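Local coordinates for protein putative fructosamine-3-kinase (Thermobifida fusca YX, PDB 3F7W) that probably acts as a kinase of the fructosamine kinase family, although its own substrate has not been established, at residues A[92-98]-A[201-205]; A[149-154]-A[260-265]; A[58-63]-A[82-87]; A[107-113]-A[240-245]. One frame throughout, in Å; residues are numbered along the deposited sequence. Where two conformers were deposited one is given.

Interaction 1 (A[92-98]-A[201-205]); sequences VDERPPT and LWQDD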
# COMPACT_ATOMS: atom_id res chain seq x y z
N VAL A 92 -4.47 6.98 15.22
CA VAL A 92 -4.48 5.63 15.77
C VAL A 92 -3.45 5.55 16.87
O VAL A 92 -2.29 5.88 16.67
CB VAL A 92 -4.13 4.57 14.66
CG1 VAL A 92 -4.23 3.15 15.24
CG2 VAL A 92 -5.07 4.71 13.47
N ASP A 93 -3.87 5.08 18.04
CA ASP A 93 -2.92 4.76 19.12
C ASP A 93 -2.63 3.27 19.09
O ASP A 93 -3.50 2.44 19.39
CB ASP A 93 -3.46 5.18 20.49
CG ASP A 93 -3.29 6.69 20.74
OD1 ASP A 93 -2.13 7.20 20.69
OD2 ASP A 93 -4.32 7.34 20.96
N GLU A 94 -1.40 2.95 18.72
CA GLU A 94 -1.02 1.57 18.49
C GLU A 94 -0.99 0.77 19.78
O GLU A 94 -0.79 1.32 20.88
CB GLU A 94 0.38 1.48 17.88
CG GLU A 94 0.53 2.13 16.55
CD GLU A 94 1.95 2.06 16.06
OE1 GLU A 94 2.47 0.93 15.87
OE2 GLU A 94 2.54 3.14 15.83
N ARG A 95 -1.19 -0.52 19.63
CA ARG A 95 -1.20 -1.48 20.71
C ARG A 95 -0.28 -2.61 20.28
O ARG A 95 -0.05 -2.78 19.09
CB ARG A 95 -2.60 -2.02 20.90
CG ARG A 95 -3.64 -0.99 21.29
CD ARG A 95 -3.45 -0.49 22.73
NE ARG A 95 -3.73 -1.57 23.69
CZ ARG A 95 -2.92 -1.99 24.67
NH1 ARG A 95 -1.76 -1.40 24.94
NH2 ARG A 95 -3.32 -3.01 25.43
N PRO A 96 0.27 -3.36 21.25
CA PRO A 96 1.04 -4.52 20.88
C PRO A 96 0.20 -5.53 20.10
O PRO A 96 -1.00 -5.63 20.34
CB PRO A 96 1.48 -5.10 22.23
CG PRO A 96 1.42 -3.94 23.17
CD PRO A 96 0.25 -3.15 22.71
N PRO A 97 0.82 -6.26 19.15
CA PRO A 97 0.11 -7.30 18.41
C PRO A 97 -0.31 -8.42 19.32
O PRO A 97 0.41 -8.75 20.27
CB PRO A 97 1.15 -7.81 17.39
CG PRO A 97 2.31 -6.88 17.45
CD PRO A 97 2.24 -6.12 18.74
N THR A 98 -1.48 -8.99 19.06
CA THR A 98 -2.00 -10.14 19.78
C THR A 98 -2.60 -11.11 18.78
O THR A 98 -3.06 -10.71 17.71
CB THR A 98 -3.08 -9.73 20.79
OG1 THR A 98 -4.14 -9.04 20.12
CG2 THR A 98 -2.51 -8.84 21.91
N LEU A 201 -1.02 -0.96 11.87
CA LEU A 201 -1.04 -0.46 13.23
C LEU A 201 -2.00 -1.30 14.05
O LEU A 201 -3.22 -1.27 13.85
CB LEU A 201 -1.47 1.00 13.27
CG LEU A 201 -0.63 1.98 12.44
CD1 LEU A 201 -1.04 3.40 12.77
CD2 LEU A 201 0.85 1.77 12.67
N TRP A 202 -1.43 -2.07 14.95
CA TRP A 202 -2.21 -3.01 15.74
C TRP A 202 -3.10 -2.29 16.77
O TRP A 202 -2.73 -1.24 17.34
CB TRP A 202 -1.29 -4.04 16.39
CG TRP A 202 -0.65 -4.93 15.40
CD1 TRP A 202 0.49 -4.69 14.70
CD2 TRP A 202 -1.12 -6.20 14.98
NE1 TRP A 202 0.77 -5.75 13.87
CE2 TRP A 202 -0.20 -6.69 14.02
CE3 TRP A 202 -2.22 -6.99 15.32
CZ2 TRP A 202 -0.35 -7.93 13.41
CZ3 TRP A 202 -2.37 -8.22 14.70
CH2 TRP A 202 -1.44 -8.68 13.76
N GLN A 203 -4.28 -2.88 16.95
CA GLN A 203 -5.29 -2.45 17.91
C GLN A 203 -5.67 -3.67 18.75
O GLN A 203 -5.21 -4.77 18.48
CB GLN A 203 -6.51 -1.95 17.14
CG GLN A 203 -6.21 -0.73 16.24
CD GLN A 203 -5.97 0.52 17.04
OE1 GLN A 203 -6.87 1.33 17.20
NE2 GLN A 203 -4.76 0.69 17.57
N ASP A 204 -6.48 -3.46 19.78
CA ASP A 204 -6.94 -4.58 20.60
C ASP A 204 -7.85 -5.52 19.83
O ASP A 204 -7.90 -6.72 20.13
CB ASP A 204 -7.71 -4.05 21.82
CG ASP A 204 -6.82 -3.27 22.78
OD1 ASP A 204 -5.64 -3.65 22.97
OD2 ASP A 204 -7.32 -2.26 23.33
N ASP A 205 -8.56 -5.00 18.85
CA ASP A 205 -9.65 -5.72 18.19
C ASP A 205 -9.41 -5.93 16.70
O ASP A 205 -10.34 -6.18 15.96
CB ASP A 205 -10.98 -4.98 18.42
CG ASP A 205 -10.97 -3.57 17.84
OD1 ASP A 205 -9.88 -3.04 17.49
OD2 ASP A 205 -12.07 -2.97 17.74
O HOH W 1 -6.65 3.92 18.13
O HOH W 2 1.39 -1.50 15.73
O HOH W 3 -3.28 -6.45 19.28
O HOH W 4 -6.14 -7.91 21.76
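P97 lies over one face of the W202 indole, its CB 3.8 Å from the centroid of the five-membered ring and 14° off the normal, a CH-pi contact; water 2 sits at the ring's edge, in plane. A second flat group, the R95 guanidinium, takes the D204 carboxylate at its own edge, the planes 75° apart, and R95 NE reaches the syn side of D204 OD1 at 2.9 Å, tilted somewhat out of the carboxylate plane, in a salt bridge. Loop 92-98, between strand 86-90 and helix 99-114, probably corresponds by its position between the lobes to the hinge of a protein-kinase-like fold, packed on the hairpin of strands 200-203 and 206-209; V92 N is hydrogen-bonded to an unidentified ligand, probably from the crystallisation liquor. With an alanine here in place of the indole, the P97 ring would probably lose the face it rests on, and a gap is likely to open beside A101 and A102 of helix 99-114. The backbone O of W202 takes two bonds, from R95 N (2.9 Å) and from Q203 NE2 (2.8 Å), which arrive from opposite faces of the carbonyl plane. A bend at chi2 (-71°) folds the Q203 amide back across the contact, and its NE2 gives a second bond to D93 O at 2.8 Å. Farther along, water 3 accepts from T98 OG1 and donates to P96 O and to Q203 O, the last at 2.7 Å.

Interaction 2 (A[149-154]-A[260-265]); sequences RILPYL and LHPLLV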
# COMPACT_ATOMS: atom_id res chain seq x y z
N ARG A 149 3.03 -2.63 -13.35
CA ARG A 149 3.60 -2.90 -12.04
C ARG A 149 5.06 -3.40 -12.04
O ARG A 149 5.75 -3.27 -11.02
CB ARG A 149 2.69 -3.85 -11.24
CG ARG A 149 1.29 -3.24 -10.87
CD ARG A 149 1.43 -2.11 -9.85
NE ARG A 149 0.19 -1.43 -9.55
CZ ARG A 149 -0.32 -0.43 -10.27
NH1 ARG A 149 0.27 -0.00 -11.38
NH2 ARG A 149 -1.45 0.16 -9.88
N ILE A 150 5.52 -3.94 -13.17
CA ILE A 150 6.88 -4.49 -13.26
C ILE A 150 7.77 -3.65 -14.17
O ILE A 150 8.80 -3.14 -13.72
CB ILE A 150 6.88 -5.97 -13.73
CG1 ILE A 150 6.10 -6.86 -12.75
CG2 ILE A 150 8.36 -6.49 -13.88
CD1 ILE A 150 6.66 -6.85 -11.32
N LEU A 151 7.40 -3.53 -15.44
CA LEU A 151 8.32 -2.97 -16.44
C LEU A 151 8.79 -1.54 -16.10
O LEU A 151 9.98 -1.24 -16.22
CB LEU A 151 7.72 -3.05 -17.86
CG LEU A 151 7.76 -4.44 -18.51
CD1 LEU A 151 6.98 -4.51 -19.86
CD2 LEU A 151 9.20 -4.87 -18.73
N PRO A 152 7.87 -0.66 -15.70
CA PRO A 152 8.33 0.71 -15.42
C PRO A 152 9.45 0.80 -14.36
O PRO A 152 10.42 1.55 -14.56
CB PRO A 152 7.04 1.44 -15.01
CG PRO A 152 5.94 0.65 -15.61
CD PRO A 152 6.41 -0.79 -15.55
N TYR A 153 9.37 -0.01 -13.30
CA TYR A 153 10.36 0.03 -12.21
C TYR A 153 11.62 -0.74 -12.59
O TYR A 153 12.71 -0.39 -12.19
CB TYR A 153 9.74 -0.53 -10.90
CG TYR A 153 8.45 0.19 -10.62
CD1 TYR A 153 8.47 1.53 -10.22
CD2 TYR A 153 7.22 -0.40 -10.87
CE1 TYR A 153 7.29 2.24 -10.02
CE2 TYR A 153 6.01 0.31 -10.66
CZ TYR A 153 6.08 1.64 -10.26
OH TYR A 153 4.95 2.39 -10.08
N LEU A 154 11.45 -1.81 -13.36
CA LEU A 154 12.59 -2.54 -13.92
C LEU A 154 13.47 -1.63 -14.79
O LEU A 154 14.70 -1.59 -14.63
CB LEU A 154 12.11 -3.76 -14.72
CG LEU A 154 13.19 -4.69 -15.31
CD1 LEU A 154 13.95 -5.37 -14.15
CD2 LEU A 154 12.52 -5.74 -16.21
N LEU A 260 7.47 -9.32 -6.69
CA LEU A 260 8.37 -8.69 -7.65
C LEU A 260 8.13 -7.19 -7.77
O LEU A 260 9.09 -6.42 -7.80
CB LEU A 260 8.29 -9.39 -9.01
CG LEU A 260 8.79 -10.84 -9.02
CD1 LEU A 260 8.61 -11.47 -10.41
CD2 LEU A 260 10.24 -10.97 -8.55
N HIS A 261 6.87 -6.78 -7.79
CA HIS A 261 6.55 -5.35 -7.89
C HIS A 261 7.16 -4.57 -6.71
O HIS A 261 7.93 -3.65 -6.94
CB HIS A 261 5.02 -5.11 -7.99
CG HIS A 261 4.62 -3.71 -7.70
ND1 HIS A 261 4.97 -2.65 -8.53
CD2 HIS A 261 3.93 -3.17 -6.67
CE1 HIS A 261 4.50 -1.52 -8.00
NE2 HIS A 261 3.87 -1.81 -6.88
N PRO A 262 6.80 -4.92 -5.45
CA PRO A 262 7.38 -4.15 -4.34
C PRO A 262 8.87 -4.20 -4.31
O PRO A 262 9.50 -3.20 -3.95
CB PRO A 262 6.80 -4.82 -3.08
CG PRO A 262 6.27 -6.12 -3.53
CD PRO A 262 5.85 -5.91 -4.95
N LEU A 263 9.47 -5.34 -4.67
CA LEU A 263 10.93 -5.42 -4.64
C LEU A 263 11.62 -4.49 -5.66
O LEU A 263 12.67 -3.88 -5.36
CB LEU A 263 11.43 -6.87 -4.79
CG LEU A 263 11.23 -7.69 -3.49
CD1 LEU A 263 11.42 -9.19 -3.79
CD2 LEU A 263 12.16 -7.19 -2.31
N LEU A 264 11.04 -4.39 -6.85
CA LEU A 264 11.53 -3.44 -7.85
C LEU A 264 11.37 -1.97 -7.42
O LEU A 264 12.26 -1.15 -7.66
CB LEU A 264 10.84 -3.67 -9.19
CG LEU A 264 11.32 -4.93 -9.92
CD1 LEU A 264 10.29 -5.31 -11.00
CD2 LEU A 264 12.74 -4.74 -10.54
N VAL A 265 10.26 -1.67 -6.77
CA VAL A 265 10.08 -0.34 -6.19
C VAL A 265 11.16 -0.06 -5.15
O VAL A 265 11.73 1.03 -5.13
CB VAL A 265 8.66 -0.16 -5.61
CG1 VAL A 265 8.54 1.19 -4.84
CG2 VAL A 265 7.65 -0.21 -6.74
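H261 ND1 donates to R149 O at 2.7 Å, lying in the carbonyl plane on a lone pair, and the carbonyl oxygen in turn lies near the plane of the imidazole. In a regular helix this oxygen would receive Y153 N, but the helix is kinked at P152 and Y153, so the imidazole uses an acceptor that the kink has released. Around that bond, R149 CD rests over one face of the H261 ring, 3.8 Å from its centroid and 15° off the normal, while Y153 CE2 approaches the ring's edge, 3.6 Å from H261 CE1. V265 CG2 covers one face of the Y153 ring, 3.9 Å from the centroid. A leucine in place of H261 would probably leave R149 O without its donor and the R149 methylene without a ring to lie on. Beside the histidine, I150 divides its branches: CD1 meets L260 CB at 3.8 Å, and CG2 meets L264 CD1 at 3.7 Å. The next shell fixes the polar ends: R149 bonds to D134 O and N135 OD1, Y153 OH to P132 O, and Y145 OH to H261 N, itself at a kink. The axes of segments 149-154 and 260-265 approach to 8.9 Å and run 19° from parallel; they belong to helices 141-159 and 251-270, packed together in the buried interior of the helical lobe, as in kinase-like folds.

Interaction 3 (A[58-63]-A[82-87]); sequences FRAEAL and WDDRTL. With EDO (1,2-ethanediol), chain G; EDO (1,2-ethanediol), chain F.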
# COMPACT_ATOMS: atom_id res chain seq x y z
N PHE A 58 -1.22 13.78 -2.90
CA PHE A 58 -2.12 13.68 -1.76
C PHE A 58 -3.49 13.17 -2.19
O PHE A 58 -4.11 12.39 -1.48
CB PHE A 58 -2.21 15.00 -1.00
CG PHE A 58 -1.07 15.21 -0.05
CD1 PHE A 58 0.24 15.12 -0.48
CD2 PHE A 58 -1.29 15.54 1.26
CE1 PHE A 58 1.31 15.31 0.40
CE2 PHE A 58 -0.21 15.74 2.15
CZ PHE A 58 1.08 15.60 1.71
N ARG A 59 -3.95 13.61 -3.36
CA ARG A 59 -5.20 13.14 -3.92
C ARG A 59 -5.27 11.62 -4.01
O ARG A 59 -6.29 11.02 -3.69
CB ARG A 59 -5.37 13.74 -5.31
CG ARG A 59 -6.51 13.14 -6.13
CD ARG A 59 -6.65 13.91 -7.42
NE ARG A 59 -7.16 15.25 -7.14
CZ ARG A 59 -8.43 15.61 -7.20
NH1 ARG A 59 -9.37 14.74 -7.57
NH2 ARG A 59 -8.77 16.86 -6.90
N ALA A 60 -4.18 11.00 -4.44
CA ALA A 60 -4.15 9.54 -4.59
C ALA A 60 -4.42 8.85 -3.26
O ALA A 60 -5.15 7.83 -3.20
CB ALA A 60 -2.76 9.09 -5.17
N GLU A 61 -3.84 9.37 -2.19
CA GLU A 61 -4.05 8.82 -0.87
C GLU A 61 -5.48 9.14 -0.35
O GLU A 61 -6.14 8.26 0.18
CB GLU A 61 -3.00 9.27 0.13
CG GLU A 61 -3.15 8.47 1.47
CD GLU A 61 -2.08 8.65 2.50
OE1 GLU A 61 -0.99 9.16 2.20
OE2 GLU A 61 -2.34 8.26 3.67
N ALA A 62 -5.94 10.39 -0.50
CA ALA A 62 -7.29 10.77 0.00
C ALA A 62 -8.36 9.92 -0.70
O ALA A 62 -9.28 9.37 -0.05
CB ALA A 62 -7.56 12.28 -0.19
N LEU A 63 -8.27 9.84 -2.03
CA LEU A 63 -9.24 9.07 -2.82
C LEU A 63 -9.09 7.58 -2.54
O LEU A 63 -10.09 6.84 -2.46
CB LEU A 63 -9.12 9.37 -4.30
CG LEU A 63 -9.46 10.82 -4.74
CD1 LEU A 63 -9.54 10.93 -6.27
CD2 LEU A 63 -10.76 11.32 -4.12
N TRP A 82 -8.85 17.13 3.36
CA TRP A 82 -7.64 17.12 2.57
C TRP A 82 -7.64 18.15 1.45
O TRP A 82 -8.70 18.64 1.02
CB TRP A 82 -7.42 15.73 1.98
CG TRP A 82 -8.37 15.39 0.89
CD1 TRP A 82 -9.66 14.93 1.02
CD2 TRP A 82 -8.12 15.52 -0.51
NE1 TRP A 82 -10.21 14.74 -0.22
CE2 TRP A 82 -9.30 15.09 -1.17
CE3 TRP A 82 -7.02 15.92 -1.26
CZ2 TRP A 82 -9.39 15.06 -2.57
CZ3 TRP A 82 -7.12 15.90 -2.67
CH2 TRP A 82 -8.30 15.49 -3.30
N ASP A 83 -6.44 18.47 0.99
CA ASP A 83 -6.23 19.20 -0.25
C ASP A 83 -4.89 18.75 -0.80
O ASP A 83 -4.32 17.80 -0.30
CB ASP A 83 -6.32 20.71 -0.05
CG ASP A 83 -5.23 21.28 0.85
OD1 ASP A 83 -4.20 20.62 1.10
OD2 ASP A 83 -5.45 22.41 1.30
N ASP A 84 -4.39 19.41 -1.84
CA ASP A 84 -3.15 18.93 -2.48
C ASP A 84 -1.93 19.07 -1.57
O ASP A 84 -0.87 18.52 -1.89
CB ASP A 84 -2.87 19.67 -3.78
CG ASP A 84 -3.90 19.39 -4.86
OD1 ASP A 84 -4.45 18.28 -4.92
OD2 ASP A 84 -4.16 20.32 -5.65
N ARG A 85 -2.06 19.81 -0.48
CA ARG A 85 -0.92 20.09 0.45
C ARG A 85 -1.02 19.36 1.81
O ARG A 85 -0.03 19.33 2.56
CB ARG A 85 -0.87 21.59 0.81
CG ARG A 85 -1.17 22.61 -0.28
CD ARG A 85 -0.06 22.65 -1.29
NE ARG A 85 1.23 22.93 -0.66
CZ ARG A 85 2.39 22.84 -1.29
NH1 ARG A 85 2.46 22.45 -2.56
NH2 ARG A 85 3.49 23.09 -0.63
N THR A 86 -2.22 18.87 2.16
CA THR A 86 -2.56 18.51 3.55
C THR A 86 -3.52 17.32 3.53
O THR A 86 -4.44 17.25 2.69
CB THR A 86 -3.26 19.65 4.26
OG1 THR A 86 -2.62 20.90 3.94
CG2 THR A 86 -3.27 19.47 5.79
N LEU A 87 -3.29 16.37 4.42
CA LEU A 87 -4.20 15.25 4.58
C LEU A 87 -4.34 15.00 6.09
O LEU A 87 -3.34 14.77 6.77
CB LEU A 87 -3.66 14.02 3.84
CG LEU A 87 -4.40 12.69 3.96
CD1 LEU A 87 -5.86 12.80 3.54
CD2 LEU A 87 -3.68 11.57 3.14
C1 EDO G . 1.68 11.50 1.29
O1 EDO G . 2.12 10.24 1.81
C2 EDO G . 1.01 11.25 -0.02
O2 EDO G . -0.17 10.56 0.33
C1 EDO F . -13.23 12.03 0.46
O1 EDO F . -12.33 12.65 1.38
C2 EDO F . -12.71 12.15 -0.96
O2 EDO F . -12.79 13.53 -1.32
O HOH W 5 -0.44 16.50 -3.78
O HOH W 6 -2.90 15.96 -4.80
O HOH W 7 -4.76 17.21 -7.15
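Helix 58-63 lies against the turn between strands 79-83 and 86-90, with CA of F58 5.4 Å from CA of D84, and an Asx turn, R85 N to D83 OD1, shapes that turn. No direct hydrogen bond spans the contact, so packing and waters carry it. A62 CB presses tightly on one face of the W82 indole, 3.3 Å from the centroid of the five-membered ring and 9° off its normal. W82 holds its CG between the backbone N and the carbonyl carbon (chi1 72°), which lays the indole against the helix; W82 CZ3 thereby also comes to 3.6 Å from R59 CA. This is the helix that packs beside the five-stranded sheet in the N-terminal lobe of a protein-kinase-like fold: E61 OE1 forms a salt bridge with K45 of strand 41-46, the lysine-glutamate pair familiar from that superfamily. The E61 carboxylate is flanked by L87, whose CD2 reaches E61 CD at 3.4 Å with the two side chains at about a right angle. The F58 ring packs against the turn, with CD2 3.8 Å from L87 CB and CE2 3.6 Å from R85 O; an ethanediol carbon lies over one of its faces. Water 5 accepts from F58 N and donates to D84 O. At the far end W82 NE1 donates to O2 of a second ethanediol at 3.1 Å.

Interaction 4 (A[107-113]-A[240-245]); sequences HQLAAMH and AYNEVA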
# COMPACT_ATOMS: atom_id res chain seq x y z
N HIS A 107 -10.04 -11.23 8.95
CA HIS A 107 -11.41 -10.98 8.49
C HIS A 107 -11.59 -9.58 7.88
O HIS A 107 -12.28 -9.42 6.87
CB HIS A 107 -12.38 -11.16 9.65
CG HIS A 107 -12.51 -12.57 10.14
ND1 HIS A 107 -13.10 -12.88 11.35
CD2 HIS A 107 -12.17 -13.76 9.58
CE1 HIS A 107 -13.10 -14.20 11.51
NE2 HIS A 107 -12.54 -14.75 10.45
N GLN A 108 -11.02 -8.57 8.53
CA GLN A 108 -11.07 -7.20 8.05
C GLN A 108 -10.51 -7.08 6.65
O GLN A 108 -11.09 -6.42 5.79
CB GLN A 108 -10.29 -6.26 8.98
CG GLN A 108 -10.86 -6.04 10.38
CD GLN A 108 -9.99 -5.10 11.19
OE1 GLN A 108 -8.92 -5.50 11.71
NE2 GLN A 108 -10.39 -3.82 11.22
N LEU A 109 -9.34 -7.68 6.43
CA LEU A 109 -8.70 -7.63 5.12
C LEU A 109 -9.49 -8.35 4.03
O LEU A 109 -9.55 -7.88 2.90
CB LEU A 109 -7.29 -8.25 5.19
CG LEU A 109 -6.11 -7.46 5.74
CD1 LEU A 109 -4.85 -8.39 5.68
CD2 LEU A 109 -5.88 -6.15 4.99
N ALA A 110 -10.05 -9.52 4.36
CA ALA A 110 -10.89 -10.24 3.42
C ALA A 110 -12.08 -9.37 2.96
O ALA A 110 -12.38 -9.32 1.78
CB ALA A 110 -11.39 -11.59 4.05
N ALA A 111 -12.76 -8.71 3.89
CA ALA A 111 -13.93 -7.89 3.54
C ALA A 111 -13.50 -6.69 2.68
O ALA A 111 -14.19 -6.30 1.74
CB ALA A 111 -14.67 -7.42 4.79
N MSE A 112 -12.35 -6.12 3.02
CA MSE A 112 -11.76 -5.00 2.30
C MSE A 112 -11.51 -5.42 0.85
O MSE A 112 -12.00 -4.76 -0.07
CB MSE A 112 -10.44 -4.53 2.92
CG MSE A 112 -9.78 -3.37 2.18
SE MSE A 112 -8.13 -2.86 3.05
CE MSE A 112 -7.04 -4.17 2.11
N HIS A 113 -10.79 -6.51 0.65
CA HIS A 113 -10.49 -7.01 -0.70
C HIS A 113 -11.76 -7.34 -1.51
O HIS A 113 -11.86 -6.98 -2.69
CB HIS A 113 -9.64 -8.26 -0.63
CG HIS A 113 -8.22 -8.01 -0.23
ND1 HIS A 113 -7.38 -9.02 0.18
CD2 HIS A 113 -7.48 -6.87 -0.21
CE1 HIS A 113 -6.18 -8.52 0.42
NE2 HIS A 113 -6.23 -7.21 0.23
N ALA A 240 -7.25 -16.86 9.22
CA ALA A 240 -8.55 -16.18 9.40
C ALA A 240 -9.04 -15.60 8.06
O ALA A 240 -10.19 -15.79 7.69
CB ALA A 240 -8.46 -15.11 10.47
N TYR A 241 -8.15 -14.97 7.29
CA TYR A 241 -8.49 -14.53 5.92
C TYR A 241 -9.05 -15.65 5.05
O TYR A 241 -10.11 -15.52 4.41
CB TYR A 241 -7.22 -13.95 5.29
CG TYR A 241 -7.42 -13.35 3.93
CD1 TYR A 241 -7.45 -14.16 2.78
CD2 TYR A 241 -7.57 -11.97 3.78
CE1 TYR A 241 -7.64 -13.60 1.51
CE2 TYR A 241 -7.75 -11.40 2.50
CZ TYR A 241 -7.77 -12.24 1.38
OH TYR A 241 -7.94 -11.71 0.12
N ASN A 242 -8.33 -16.75 5.03
CA ASN A 242 -8.70 -17.94 4.24
C ASN A 242 -10.00 -18.61 4.71
O ASN A 242 -10.63 -19.32 3.94
CB ASN A 242 -7.52 -18.93 4.18
CG ASN A 242 -6.46 -18.54 3.13
OD1 ASN A 242 -6.80 -18.04 2.06
ND2 ASN A 242 -5.19 -18.78 3.44
N GLU A 243 -10.42 -18.37 5.95
CA GLU A 243 -11.69 -18.92 6.42
C GLU A 243 -12.83 -18.30 5.66
O GLU A 243 -13.79 -18.99 5.34
CB GLU A 243 -11.95 -18.59 7.88
CG GLU A 243 -11.20 -19.41 8.88
CD GLU A 243 -11.31 -18.84 10.30
OE1 GLU A 243 -12.02 -17.81 10.53
OE2 GLU A 243 -10.67 -19.45 11.17
N VAL A 244 -12.71 -17.01 5.38
CA VAL A 244 -13.82 -16.22 4.86
C VAL A 244 -13.71 -15.92 3.36
O VAL A 244 -14.73 -15.73 2.70
CB VAL A 244 -13.99 -14.89 5.65
CG1 VAL A 244 -14.23 -15.18 7.15
CG2 VAL A 244 -12.82 -14.01 5.49
N ALA A 245 -12.49 -15.83 2.83
CA ALA A 245 -12.26 -15.61 1.40
C ALA A 245 -11.08 -16.45 0.95
O ALA A 245 -10.05 -15.90 0.58
CB ALA A 245 -12.01 -14.12 1.11
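H113 and Y241 meet rim to rim, with ring planes 70° apart and neither ring over the other's face. H113 ND1 and Y241 OH are 2.7 Å apart in a nearly straight hydrogen bond that either could donate, and the hydroxyl lies in the imidazole plane. Although the CB of Y241 points away from helix 107-113, its CG is anti to the backbone N (chi1 -175°), and the ring swings back across. A110 CB then comes over a face of this ring, 4.2 Å from the centroid, and L109 CB comes to 4.0 Å from Y241 CD2 at the ring's edge. Segments 107-113 and 240-244, parts of helices 99-114 and 234-244, cross at -45° with axes 8.1 Å apart, a helix-helix packing inside the helical lobe of the kinase-like fold. Helix 219-229 supplies the second shell: D222 OD2 bonds H113 NE2, so the imidazole is gripped at both nitrogens, and R219 NH1 bonds Y241 OH. H107 turns its ring edge toward helix 234-244. Its NE2 donates to E243 OE1 at 3.1 Å, almost in the ring plane, and meets that oxygen nearly end-on. V244 lies at about a right angle to the same imidazole, its CG1 3.5 Å from H107 CD2.

From the N terminus, interaction 3 closes first, a short loop that ties helix 57-68 to the edge of the five-stranded sheet before any other contact has opened. The chain then opens interaction 1 at 92-98, interaction 4 at 107-113 and interaction 2 at 149-154, and closes them in the same order at 201-205, 240-245 and 260-265. These three therefore all cross one another, and none nests. Interaction 1 joins the connector between the lobes to the hairpin it packs on; interactions 4 and 2 each pair an early helix with a late one. Interactions 1 and 4 come within about 5 Å at their nearest atoms, whereas those of 1 and 2 stay about 17 Å apart.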